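Long-range contacts in alcohol oxidase (Myceliophthora thermophila, PDB 6F74), which probably works as a VAO-type flavoprotein oxidase, using bound FAD to oxidise an alcohol-like substrate: residues T92-R98 against L171-L175; I206-W212 against S231-I237; I225-G230 against G247-F253. All coordinates share one frame; numbering follows the deposited sequence.

Overall arrangement
All three contacts are buried, but they sit at different depths and use different chemistry. Contact 1, the farthest from the centre of the chain, sets a turn against a small mixed sheet with a salt bridge and a prolyl-indole contact, and it reaches outward to exposed Ser-93. Contacts 2 and 3 lie deeper and share the loop that follows strand 224-225, whose successive parts they hold; Trp-212 of contact 2 packs on Gly-228 of contact 3. Both bond FAD through backbone N-H groups, contact 2 at the phosphate and contact 3 at the flavin ring. Contact 2 combines backbone hydrogen bonds with packing on an indole face, whereas contact 3 has no direct hydrogen bond between its segments.

Contact 1: T92-R98 against L171-L175; sequences TSDPIGR and LELWL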
loop_
_atom_site.group_PDB
_atom_site.type_symbol
_atom_site.label_atom_id
_atom_site.label_comp_id
_atom_site.label_asym_id
_atom_site.label_seq_id
_atom_site.Cartn_x
_atom_site.Cartn_y
_atom_site.Cartn_z
ATOM N N THR A 92 0.412 -12.952 6.909
ATOM C CA THR A 92 1.838 -12.600 6.969
ATOM C C THR A 92 2.744 -13.715 7.466
ATOM O O THR A 92 3.959 -13.617 7.296
ATOM C CB THR A 92 2.106 -11.356 7.844
ATOM O OG1 THR A 92 1.547 -11.553 9.159
ATOM C CG2 THR A 92 1.524 -10.090 7.194
ATOM N N SER A 93 2.181 -14.747 8.093
ATOM C CA SER A 93 2.940 -15.838 8.713
ATOM C C SER A 93 3.466 -16.898 7.737
ATOM O O SER A 93 4.430 -17.585 8.035
ATOM C CB SER A 93 2.061 -16.563 9.751
ATOM O OG SER A 93 0.982 -17.267 9.101
ATOM N N ASP A 94 2.811 -17.029 6.576
ATOM C CA ASP A 94 3.233 -17.958 5.540
ATOM C C ASP A 94 4.077 -17.199 4.492
ATOM O O ASP A 94 3.777 -16.046 4.172
ATOM C CB ASP A 94 1.994 -18.527 4.866
ATOM C CG ASP A 94 2.318 -19.696 3.978
ATOM O OD1 ASP A 94 2.911 -19.495 2.879
ATOM O OD2 ASP A 94 1.995 -20.836 4.392
ATOM N N PRO A 95 5.120 -17.837 3.936
ATOM C CA PRO A 95 5.949 -17.188 2.914
ATOM C C PRO A 95 5.227 -16.716 1.671
ATOM O O PRO A 95 5.693 -15.778 1.039
ATOM C CB PRO A 95 6.961 -18.271 2.541
ATOM C CG PRO A 95 6.472 -19.542 3.117
ATOM C CD PRO A 95 5.681 -19.160 4.308
ATOM N N ILE A 96 4.134 -17.371 1.287
ATOM C CA ILE A 96 3.306 -16.911 0.171
ATOM C C ILE A 96 1.873 -16.552 0.623
ATOM O O ILE A 96 0.917 -16.601 -0.157
ATOM C CB ILE A 96 3.287 -17.885 -1.002
ATOM C CG1 ILE A 96 2.793 -19.250 -0.556
ATOM C CG2 ILE A 96 4.698 -18.016 -1.579
ATOM C CD1 ILE A 96 2.373 -20.142 -1.698
ATOM N N GLY A 97 1.754 -16.169 1.881
ATOM C CA GLY A 97 0.505 -15.624 2.382
ATOM C C GLY A 97 0.359 -14.193 1.907
ATOM O O GLY A 97 1.328 -13.409 1.986
ATOM N N ARG A 98 -0.835 -13.867 1.417
ATOM C CA ARG A 98 -1.111 -12.583 0.827
ATOM C C ARG A 98 -2.359 -11.938 1.424
ATOM O O ARG A 98 -3.442 -12.519 1.409
ATOM C CB ARG A 98 -1.314 -12.765 -0.673
ATOM C CG ARG A 98 -0.039 -13.228 -1.389
ATOM C CD ARG A 98 0.928 -12.100 -1.591
ATOM N NE ARG A 98 2.172 -12.554 -2.193
ATOM C CZ ARG A 98 3.188 -13.135 -1.547
ATOM N NH1 ARG A 98 3.120 -13.393 -0.246
ATOM N NH2 ARG A 98 4.267 -13.542 -2.228
ATOM N N LEU A 171 11.835 -17.579 -7.098
ATOM C CA LEU A 171 12.490 -17.850 -5.820
ATOM C C LEU A 171 12.249 -16.626 -4.961
ATOM O O LEU A 171 12.716 -15.528 -5.296
ATOM C CB LEU A 171 13.979 -18.102 -6.021
ATOM C CG LEU A 171 14.866 -18.230 -4.780
ATOM C CD1 LEU A 171 14.353 -19.297 -3.794
ATOM C CD2 LEU A 171 16.275 -18.568 -5.205
ATOM N N GLU A 172 11.505 -16.789 -3.867
ATOM C CA GLU A 172 11.199 -15.664 -2.998
ATOM C C GLU A 172 12.299 -15.406 -1.951
ATOM O O GLU A 172 12.665 -16.284 -1.192
ATOM C CB GLU A 172 9.858 -15.865 -2.310
ATOM C CG GLU A 172 9.395 -14.666 -1.499
ATOM C CD GLU A 172 8.105 -14.915 -0.773
ATOM O OE1 GLU A 172 8.160 -15.564 0.269
ATOM O OE2 GLU A 172 7.041 -14.422 -1.221
ATOM N N LEU A 173 12.817 -14.185 -1.932
ATOM C CA LEU A 173 13.571 -13.687 -0.805
ATOM C C LEU A 173 12.578 -13.164 0.200
ATOM O O LEU A 173 12.067 -12.033 0.054
ATOM C CB LEU A 173 14.525 -12.582 -1.258
ATOM C CG LEU A 173 15.329 -11.915 -0.132
ATOM C CD1 LEU A 173 16.275 -12.898 0.540
ATOM C CD2 LEU A 173 16.071 -10.746 -0.731
ATOM N N TRP A 174 12.284 -13.979 1.208
ATOM C CA TRP A 174 11.342 -13.604 2.287
ATOM C C TRP A 174 12.096 -12.964 3.462
ATOM O O TRP A 174 12.904 -13.608 4.129
ATOM C CB TRP A 174 10.599 -14.853 2.739
ATOM C CG TRP A 174 9.415 -14.630 3.627
ATOM C CD1 TRP A 174 8.558 -13.547 3.633
ATOM C CD2 TRP A 174 8.932 -15.523 4.622
ATOM N NE1 TRP A 174 7.583 -13.726 4.590
ATOM C CE2 TRP A 174 7.786 -14.932 5.207
ATOM C CE3 TRP A 174 9.342 -16.776 5.069
ATOM C CZ2 TRP A 174 7.047 -15.560 6.216
ATOM C CZ3 TRP A 174 8.613 -17.404 6.084
ATOM C CH2 TRP A 174 7.477 -16.783 6.645
ATOM N N LEU A 175 11.826 -11.680 3.705
ATOM C CA LEU A 175 12.575 -10.889 4.683
ATOM C C LEU A 175 11.910 -10.776 6.042
ATOM O O LEU A 175 12.413 -10.079 6.917
ATOM C CB LEU A 175 12.849 -9.514 4.090
ATOM C CG LEU A 175 13.727 -9.569 2.825
ATOM C CD1 LEU A 175 13.771 -8.186 2.189
ATOM C CD2 LEU A 175 15.138 -10.071 3.123
HETATM O O HOH W 1 5.216 -12.217 5.513
#
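Pro-95 and Trp-174 mark the closest approach of the two backbones, their CA atoms 6.5 Å apart, so side chains and carbonyl groups make the contact rather than strand pairing. Leaving helix 88-93, residues 92-98 form a type I beta turn from Asp-94 to Gly-97. An Asx turn stiffens it: Asp-94 OD1 takes the N-H of Ile-96 on its anti lone pair. Strand 171-174 directs Glu-172 and Trp-174 toward this turn.

Trp-174 supplies a flat floor. Pro-95 CA stands over its six-membered ring, 3.7 Å from the centroid and 10° off the normal, a CH-pi contact, while Pro-95 CB rests by CE3. A rigid proline suits the indole face, because its closed ring presents C-H groups and has little freedom to lose on packing. At the indole edge a water in the ring plane accepts from Trp-174 NE1 and donates to Thr-92 O at 2.6 Å.

The strand is an inner member of the mixed sheet in the FAD-binding domain, flanked by parallel strands 128-131 and 152-155; Ala-129 of the former touches both Pro-95 and Glu-172.

Glu-172 reaches across on an extended chain, CG opposite the backbone N (chi1 -174°). Its OE2 receives Arg-98 NH2 at 3.1 Å in a salt bridge, nearly along the C-O bond, with carboxylate and guanidinium almost coplanar. OE1 lies 2.6 Å from Pro-95 O. Arg-98, bent at chi2, spends NH1 on Gly-97 O at 2.9 Å, approaching from above that carbonyl's plane, and NE on Asp-166, so several bonds fix the rotation of its guanidinium. Arginine fits here because its separate N-H groups can serve two acids and a carbonyl at once. Its side chain is also about 4 Å from that of the FAD-binding residue Ser-165.

Contact 2: I206-W212 against S231-I237; sequences IDGAYQW and SPSPGAI. With FAD (flavin-adenine dinucleotide), chain I.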
loop_
_atom_site.group_PDB
_atom_site.type_symbol
_atom_site.label_atom_id
_atom_site.label_comp_id
_atom_site.label_asym_id
_atom_site.label_seq_id
_atom_site.Cartn_x
_atom_site.Cartn_y
_atom_site.Cartn_z
ATOM N N ILE A 206 15.624 1.684 11.684
ATOM C CA ILE A 206 14.857 0.476 11.470
ATOM C C ILE A 206 15.796 -0.526 10.817
ATOM O O ILE A 206 15.941 -0.520 9.595
ATOM C CB ILE A 206 13.620 0.731 10.600
ATOM C CG1 ILE A 206 12.811 1.909 11.163
ATOM C CG2 ILE A 206 12.761 -0.527 10.527
ATOM C CD1 ILE A 206 11.653 2.359 10.274
ATOM N N ASP A 207 16.425 -1.381 11.634
ATOM C CA ASP A 207 17.496 -2.269 11.198
ATOM C C ASP A 207 16.933 -3.645 10.894
ATOM O O ASP A 207 17.258 -4.629 11.539
ATOM C CB ASP A 207 18.602 -2.332 12.277
ATOM C CG ASP A 207 19.946 -2.789 11.731
ATOM O OD1 ASP A 207 20.069 -3.127 10.512
ATOM O OD2 ASP A 207 20.901 -2.810 12.549
ATOM N N GLY A 208 16.077 -3.703 9.876
ATOM C CA GLY A 208 15.444 -4.948 9.465
ATOM C C GLY A 208 14.133 -4.682 8.747
ATOM O O GLY A 208 13.650 -3.552 8.714
ATOM N N ALA A 209 13.561 -5.741 8.167
ATOM C CA ALA A 209 12.254 -5.664 7.512
ATOM C C ALA A 209 11.128 -5.747 8.552
ATOM O O ALA A 209 10.272 -6.643 8.528
ATOM C CB ALA A 209 12.110 -6.764 6.509
ATOM N N TYR A 210 11.146 -4.775 9.467
ATOM C CA TYR A 210 10.145 -4.679 10.493
ATOM C C TYR A 210 8.808 -4.204 9.904
ATOM O O TYR A 210 8.745 -3.682 8.782
ATOM C CB TYR A 210 10.640 -3.768 11.615
ATOM C CG TYR A 210 11.682 -4.411 12.485
ATOM C CD1 TYR A 210 11.308 -5.223 13.565
ATOM C CD2 TYR A 210 13.044 -4.224 12.244
ATOM C CE1 TYR A 210 12.240 -5.828 14.372
ATOM C CE2 TYR A 210 14.000 -4.819 13.058
ATOM C CZ TYR A 210 13.591 -5.629 14.119
ATOM O OH TYR A 210 14.531 -6.225 14.947
ATOM N N GLN A 211 7.756 -4.437 10.666
ATOM C CA GLN A 211 6.418 -3.919 10.364
ATOM C C GLN A 211 6.239 -2.632 11.155
ATOM O O GLN A 211 7.044 -2.334 12.051
ATOM C CB GLN A 211 5.372 -4.954 10.708
ATOM C CG GLN A 211 5.469 -6.188 9.826
ATOM C CD GLN A 211 4.688 -7.361 10.403
ATOM O OE1 GLN A 211 5.175 -8.031 11.303
ATOM N NE2 GLN A 211 3.492 -7.628 9.871
ATOM N N TRP A 212 5.233 -1.839 10.789
ATOM C CA TRP A 212 4.949 -0.601 11.527
ATOM C C TRP A 212 4.665 -0.833 13.013
ATOM O O TRP A 212 5.095 -0.022 13.867
ATOM C CB TRP A 212 3.835 0.218 10.875
ATOM C CG TRP A 212 4.392 0.956 9.727
ATOM C CD1 TRP A 212 4.116 0.760 8.425
ATOM C CD2 TRP A 212 5.394 1.977 9.790
ATOM N NE1 TRP A 212 4.882 1.609 7.649
ATOM C CE2 TRP A 212 5.680 2.360 8.469
ATOM C CE3 TRP A 212 6.075 2.601 10.836
ATOM C CZ2 TRP A 212 6.609 3.344 8.161
ATOM C CZ3 TRP A 212 7.002 3.591 10.526
ATOM C CH2 TRP A 212 7.264 3.947 9.202
ATOM N N SER A 231 -2.610 1.245 9.261
ATOM C CA SER A 231 -2.587 -0.129 9.709
ATOM C C SER A 231 -1.153 -0.487 10.110
ATOM O O SER A 231 -0.218 -0.142 9.388
ATOM C CB SER A 231 -3.036 -1.024 8.574
ATOM O OG SER A 231 -4.382 -0.694 8.190
ATOM N N PRO A 232 -0.959 -1.179 11.255
ATOM C CA PRO A 232 0.425 -1.451 11.676
ATOM C C PRO A 232 1.087 -2.707 11.126
ATOM O O PRO A 232 2.267 -2.938 11.418
ATOM C CB PRO A 232 0.307 -1.581 13.218
ATOM C CG PRO A 232 -1.091 -1.160 13.533
ATOM C CD PRO A 232 -1.881 -1.511 12.342
ATOM N N SER A 233 0.344 -3.514 10.373
ATOM C CA SER A 233 0.877 -4.780 9.833
ATOM C C SER A 233 1.826 -4.651 8.624
ATOM O O SER A 233 2.757 -5.457 8.491
ATOM C CB SER A 233 -0.269 -5.733 9.506
ATOM O OG SER A 233 0.211 -6.929 8.883
ATOM N N PRO A 234 1.609 -3.659 7.730
ATOM C CA PRO A 234 2.514 -3.528 6.593
ATOM C C PRO A 234 3.953 -3.243 6.972
ATOM O O PRO A 234 4.212 -2.707 8.033
ATOM C CB PRO A 234 1.923 -2.362 5.828
ATOM C CG PRO A 234 0.482 -2.446 6.117
ATOM C CD PRO A 234 0.440 -2.796 7.567
ATOM N N GLY A 235 4.865 -3.579 6.074
ATOM C CA GLY A 235 6.309 -3.369 6.267
ATOM C C GLY A 235 6.660 -1.909 6.364
ATOM O O GLY A 235 5.992 -1.054 5.724
ATOM N N ALA A 236 7.670 -1.606 7.183
ATOM C CA ALA A 236 8.126 -0.233 7.375
ATOM C C ALA A 236 9.082 0.237 6.288
ATOM O O ALA A 236 9.126 1.436 6.024
ATOM C CB ALA A 236 8.791 -0.075 8.729
ATOM N N ILE A 237 9.845 -0.666 5.666
ATOM C CA ILE A 237 10.932 -0.237 4.780
ATOM C C ILE A 237 10.870 -0.751 3.334
ATOM O O ILE A 237 11.852 -0.582 2.596
ATOM C CB ILE A 237 12.339 -0.501 5.406
ATOM C CG1 ILE A 237 12.701 -1.990 5.448
ATOM C CG2 ILE A 237 12.386 0.106 6.795
ATOM C CD1 ILE A 237 14.145 -2.226 5.834
HETATM P PA FAD I . 5.323 -6.579 0.285
HETATM O O1A FAD I . 4.217 -7.298 -0.483
HETATM O O2A FAD I . 6.171 -7.427 1.181
HETATM O O5B FAD I . 6.220 -5.835 -0.779
HETATM C C5B FAD I . 5.664 -4.805 -1.549
HETATM C C4B FAD I . 6.619 -4.466 -2.680
HETATM O O4B FAD I . 7.800 -3.960 -2.081
HETATM C C3B FAD I . 7.068 -5.616 -3.545
HETATM O O3B FAD I . 7.381 -5.081 -4.836
HETATM C C2B FAD I . 8.365 -6.071 -2.925
HETATM O O2B FAD I . 9.327 -6.604 -3.843
HETATM C C1B FAD I . 8.919 -4.780 -2.385
HETATM N N9A FAD I . 9.739 -4.882 -1.173
HETATM C C8A FAD I . 9.315 -5.199 0.058
HETATM N N7A FAD I . 10.331 -5.159 0.942
HETATM C C5A FAD I . 11.415 -4.801 0.260
HETATM C C6A FAD I . 12.813 -4.568 0.624
HETATM N N6A FAD I . 13.153 -4.736 1.922
HETATM N N1A FAD I . 13.670 -4.213 -0.369
HETATM C C2A FAD I . 13.248 -4.068 -1.652
HETATM N N3A FAD I . 11.962 -4.246 -2.051
HETATM C C4A FAD I . 11.028 -4.606 -1.133
HETATM N N1 FAD I . -0.551 1.828 2.622
HETATM C C2 FAD I . -0.665 3.093 3.085
HETATM O O2 FAD I . -0.070 4.017 2.472
HETATM N N3 FAD I . -1.371 3.390 4.194
HETATM C C4 FAD I . -2.039 2.458 4.895
HETATM O O4 FAD I . -2.709 2.739 5.911
HETATM C C4X FAD I . -1.982 1.051 4.446
HETATM N N5 FAD I . -2.639 0.074 5.104
HETATM C C5X FAD I . -2.560 -1.210 4.673
HETATM C C6 FAD I . -3.229 -2.210 5.376
HETATM C C7 FAD I . -3.165 -3.537 4.989
HETATM C C7M FAD I . -3.968 -4.484 5.847
HETATM C C8 FAD I . -2.350 -3.916 3.800
HETATM C C8M FAD I . -2.187 -5.356 3.334
HETATM C C9 FAD I . -1.700 -2.918 3.081
HETATM C C9A FAD I . -1.756 -1.567 3.465
HETATM N N10 FAD I . -1.078 -0.526 2.774
HETATM C C10 FAD I . -1.182 0.792 3.240
HETATM C "C1'" FAD I . -0.327 -0.753 1.516
HETATM C "C2'" FAD I . 1.158 -0.903 1.553
HETATM O "O2'" FAD I . 1.714 0.409 1.590
HETATM C "C3'" FAD I . 1.629 -1.589 0.266
HETATM O "O3'" FAD I . 0.899 -2.804 0.016
HETATM C "C4'" FAD I . 3.123 -1.878 0.293
HETATM O "O4'" FAD I . 3.511 -2.506 -0.933
HETATM C "C5'" FAD I . 3.496 -2.753 1.481
HETATM O "O5'" FAD I . 4.891 -3.001 1.495
HETATM P P FAD I . 5.291 -4.375 2.171
HETATM O O1P FAD I . 4.599 -4.510 3.499
HETATM O O2P FAD I . 6.779 -4.460 2.093
HETATM O O3P FAD I . 4.594 -5.403 1.133
HETATM O O HOH W 2 9.651 -3.577 5.947
HETATM O O HOH W 3 0.774 -9.299 10.363
#
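Tyr-210 O and Ala-236 N form the straightest bond of this contact, 2.8 Å long and 171° at the hydrogen, and Trp-212 N adds a second backbone bond, to Pro-234 O at 3.1 Å. Lying on either side of Gln-211 and Gly-235, these two make the single beta bridge of that pair, whose CA atoms are 4.1 Å apart, and hold the start of helix 212-221 against loop 231-237.

The tight part is apolar. Ala-236 packs over one face of the Trp-212 indole, its CA making a CH-pi contact 4.0 Å from the centroid of the five-membered ring; a residue this small can come so close. Ile-206 CG2 meets Ile-237 CG2 at 3.8 Å. Replacing Trp-212 with an alanine would probably leave Ala-236 without its indole floor and open a gap toward Trp-240, whose ring meets this indole edge-to-face.

The Gln-211 side is looser and wetter. With CG anti to the carbonyl carbon (chi1 -66°) and the chain extended beyond it, Gln-211 NE2 donates to Ser-233 O at 2.7 Å, on a lone pair; a water joins the same NE2 to Ser-233 OG, which also bonds His-159. Another water, at the far end of the bridge, connects Tyr-210 O with Ile-237 N.

Pro-234 CG packs 3.6 Å from flavin C9A, and the N-H of Gly-235, a FAD-binding residue, donates to phosphate oxygen O1P (N to O1P 2.8 Å). Glycine suits this place, since a CB would crowd O1P. The N-H dipole would help balance the phosphate charge, and the bonds to Tyr-210 and Trp-212 probably keep the loop in shape to aim it.

Contact 3: I225-G230 against G247-F253; sequences IAVGGG and GPATHNF. With FAD (flavin-adenine dinucleotide), chain I.
Ile-225 and Val-227 approach the Phe-253 ring at a slant, while Ala-249 CB lies at the ring's edge, in its plane, and Asn-252 CB covers one face toward the rim. His-305, outside both segments, stacks on the same phenyl. Ile-225 CD1 touches Phe-253 CE2 at 3.9 Å, the isoleucine chain roughly perpendicular to the phenylalanine side chain.

Val-227 packs against one side of the short helix 250-253 and the preceding Ala-249. With CG1 opposite the backbone N (chi1 -173°), its two methyls part: CG2 goes to Phe-253 CB, and CG1 presses on Thr-250 CG2 at 3.4 Å, closer than usual for carbons. The branched threonine thus offers a methyl to Val-227, while its OG1 bonds Val-473 O.

Nearer the flavin the packing turns to glycines. Gly-247 CA points a C-H straight at Gly-228 O, 3.4 Å away with 172° at the hydrogen; any CB on Gly-247 would strike that oxygen. A water accepts from Ala-249 N and donates to Gly-228 O, so water also ties this carbonyl to the turn at Ala-249. Pro-248 CD rests on Gly-230 CA at 3.8 Å.

Gly-230 N donates to flavin O4 at 3.0 Å, in this FAD-binding domain of the VAO type. Such a bond would tend to draw electron density toward the pyrimidine part of the flavin, which is consistent with a ring that must accept electrons.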
loop_
_atom_site.group_PDB
_atom_site.type_symbol
_atom_site.label_atom_id
_atom_site.label_comp_id
_atom_site.label_asym_id
_atom_site.label_seq_id
_atom_site.Cartn_x
_atom_site.Cartn_y
_atom_site.Cartn_z
ATOM N N ILE A 225 6.770 10.689 17.534
ATOM C CA ILE A 225 5.812 10.319 16.502
ATOM C C ILE A 225 6.559 9.739 15.317
ATOM O O ILE A 225 7.364 10.422 14.693
ATOM C CB ILE A 225 4.968 11.523 16.055
ATOM C CG1 ILE A 225 4.165 12.065 17.247
ATOM C CG2 ILE A 225 4.007 11.126 14.925
ATOM C CD1 ILE A 225 3.370 13.312 16.962
ATOM N N ALA A 226 6.291 8.472 15.036
ATOM C CA ALA A 226 6.753 7.799 13.847
ATOM C C ALA A 226 5.585 7.858 12.873
ATOM O O ALA A 226 4.455 7.492 13.208
ATOM C CB ALA A 226 7.098 6.343 14.151
ATOM N N VAL A 227 5.880 8.336 11.669
ATOM C CA VAL A 227 4.893 8.560 10.638
ATOM C C VAL A 227 4.790 7.280 9.787
ATOM O O VAL A 227 5.488 7.137 8.787
ATOM C CB VAL A 227 5.232 9.806 9.782
ATOM C CG1 VAL A 227 4.093 10.123 8.823
ATOM C CG2 VAL A 227 5.459 11.012 10.652
ATOM N N GLY A 228 3.916 6.373 10.234
ATOM C CA GLY A 228 3.678 5.079 9.602
ATOM C C GLY A 228 2.284 5.055 9.018
ATOM O O GLY A 228 1.610 6.075 8.957
ATOM N N GLY A 229 1.841 3.873 8.631
ATOM C CA GLY A 229 0.522 3.669 8.071
ATOM C C GLY A 229 -0.569 3.632 9.113
ATOM O O GLY A 229 -0.350 3.495 10.333
ATOM N N GLY A 230 -1.786 3.735 8.604
ATOM C CA GLY A 230 -2.986 3.638 9.429
ATOM C C GLY A 230 -3.195 2.234 9.950
ATOM O O GLY A 230 -3.873 2.056 10.964
ATOM N N GLY A 247 -0.663 7.910 6.156
ATOM C CA GLY A 247 -1.097 7.502 7.490
ATOM C C GLY A 247 -1.638 8.722 8.206
ATOM O O GLY A 247 -1.592 9.820 7.664
ATOM N N PRO A 248 -2.114 8.561 9.436
ATOM C CA PRO A 248 -2.693 9.696 10.154
ATOM C C PRO A 248 -1.809 10.967 10.248
ATOM O O PRO A 248 -2.346 12.082 10.182
ATOM C CB PRO A 248 -2.931 9.107 11.548
ATOM C CG PRO A 248 -3.254 7.687 11.273
ATOM C CD PRO A 248 -2.270 7.301 10.185
ATOM N N ALA A 249 -0.485 10.773 10.371
ATOM C CA ALA A 249 0.454 11.851 10.664
ATOM C C ALA A 249 1.152 12.511 9.452
ATOM O O ALA A 249 1.958 13.411 9.638
ATOM C CB ALA A 249 1.478 11.360 11.682
ATOM N N THR A 250 0.819 12.103 8.228
ATOM C CA THR A 250 1.578 12.554 7.045
ATOM C C THR A 250 1.296 14.004 6.633
ATOM O O THR A 250 2.222 14.718 6.260
ATOM C CB THR A 250 1.419 11.628 5.826
ATOM O OG1 THR A 250 0.034 11.497 5.465
ATOM C CG2 THR A 250 2.010 10.268 6.100
ATOM N N HIS A 251 0.039 14.445 6.692
ATOM C CA HIS A 251 -0.242 15.864 6.488
ATOM C C HIS A 251 0.656 16.742 7.374
ATOM O O HIS A 251 1.255 17.718 6.925
ATOM C CB HIS A 251 -1.714 16.180 6.774
ATOM C CG HIS A 251 -1.994 17.645 6.843
ATOM N ND1 HIS A 251 -2.123 18.424 5.719
ATOM C CD2 HIS A 251 -2.076 18.492 7.901
ATOM C CE1 HIS A 251 -2.285 19.683 6.077
ATOM N NE2 HIS A 251 -2.252 19.757 7.395
ATOM N N ASN A 252 0.740 16.392 8.645
ATOM C CA ASN A 252 1.474 17.221 9.606
ATOM C C ASN A 252 2.971 17.113 9.486
ATOM O O ASN A 252 3.660 18.119 9.674
ATOM C CB ASN A 252 0.995 16.893 11.008
ATOM C CG ASN A 252 -0.342 17.518 11.336
ATOM O OD1 ASN A 252 -0.347 18.425 12.161
ATOM N ND2 ASN A 252 -1.473 17.060 10.750
ATOM N N PHE A 253 3.499 15.919 9.170
ATOM C CA PHE A 253 4.953 15.694 9.218
ATOM C C PHE A 253 5.614 15.216 7.925
ATOM O O PHE A 253 6.819 15.037 7.885
ATOM C CB PHE A 253 5.229 14.727 10.333
ATOM C CG PHE A 253 4.752 15.222 11.677
ATOM C CD1 PHE A 253 5.396 16.303 12.295
ATOM C CD2 PHE A 253 3.688 14.633 12.309
ATOM C CE1 PHE A 253 4.963 16.776 13.514
ATOM C CE2 PHE A 253 3.244 15.112 13.535
ATOM C CZ PHE A 253 3.868 16.186 14.145
HETATM P PA FAD I . 5.323 -6.579 0.285
HETATM O O1A FAD I . 4.217 -7.298 -0.483
HETATM O O2A FAD I . 6.171 -7.427 1.181
HETATM O O5B FAD I . 6.220 -5.835 -0.779
HETATM C C5B FAD I . 5.664 -4.805 -1.549
HETATM C C4B FAD I . 6.619 -4.466 -2.680
HETATM O O4B FAD I . 7.800 -3.960 -2.081
HETATM C C3B FAD I . 7.068 -5.616 -3.545
HETATM O O3B FAD I . 7.381 -5.081 -4.836
HETATM C C2B FAD I . 8.365 -6.071 -2.925
HETATM O O2B FAD I . 9.327 -6.604 -3.843
HETATM C C1B FAD I . 8.919 -4.780 -2.385
HETATM N N9A FAD I . 9.739 -4.882 -1.173
HETATM C C8A FAD I . 9.315 -5.199 0.058
HETATM N N7A FAD I . 10.331 -5.159 0.942
HETATM C C5A FAD I . 11.415 -4.801 0.260
HETATM C C6A FAD I . 12.813 -4.568 0.624
HETATM N N6A FAD I . 13.153 -4.736 1.922
HETATM N N1A FAD I . 13.670 -4.213 -0.369
HETATM C C2A FAD I . 13.248 -4.068 -1.652
HETATM N N3A FAD I . 11.962 -4.246 -2.051
HETATM C C4A FAD I . 11.028 -4.606 -1.133
HETATM N N1 FAD I . -0.551 1.828 2.622
HETATM C C2 FAD I . -0.665 3.093 3.085
HETATM O O2 FAD I . -0.070 4.017 2.472
HETATM N N3 FAD I . -1.371 3.390 4.194
HETATM C C4 FAD I . -2.039 2.458 4.895
HETATM O O4 FAD I . -2.709 2.739 5.911
HETATM C C4X FAD I . -1.982 1.051 4.446
HETATM N N5 FAD I . -2.639 0.074 5.104
HETATM C C5X FAD I . -2.560 -1.210 4.673
HETATM C C6 FAD I . -3.229 -2.210 5.376
HETATM C C7 FAD I . -3.165 -3.537 4.989
HETATM C C7M FAD I . -3.968 -4.484 5.847
HETATM C C8 FAD I . -2.350 -3.916 3.800
HETATM C C8M FAD I . -2.187 -5.356 3.334
HETATM C C9 FAD I . -1.700 -2.918 3.081
HETATM C C9A FAD I . -1.756 -1.567 3.465
HETATM N N10 FAD I . -1.078 -0.526 2.774
HETATM C C10 FAD I . -1.182 0.792 3.240
HETATM C "C1'" FAD I . -0.327 -0.753 1.516
HETATM C "C2'" FAD I . 1.158 -0.903 1.553
HETATM O "O2'" FAD I . 1.714 0.409 1.590
HETATM C "C3'" FAD I . 1.629 -1.589 0.266
HETATM O "O3'" FAD I . 0.899 -2.804 0.016
HETATM C "C4'" FAD I . 3.123 -1.878 0.293
HETATM O "O4'" FAD I . 3.511 -2.506 -0.933
HETATM C "C5'" FAD I . 3.496 -2.753 1.481
HETATM O "O5'" FAD I . 4.891 -3.001 1.495
HETATM P P FAD I . 5.291 -4.375 2.171
HETATM O O1P FAD I . 4.599 -4.510 3.499
HETATM O O2P FAD I . 6.779 -4.460 2.093
HETATM O O3P FAD I . 4.594 -5.403 1.133
HETATM O O HOH W 4 0.777 8.307 10.402
#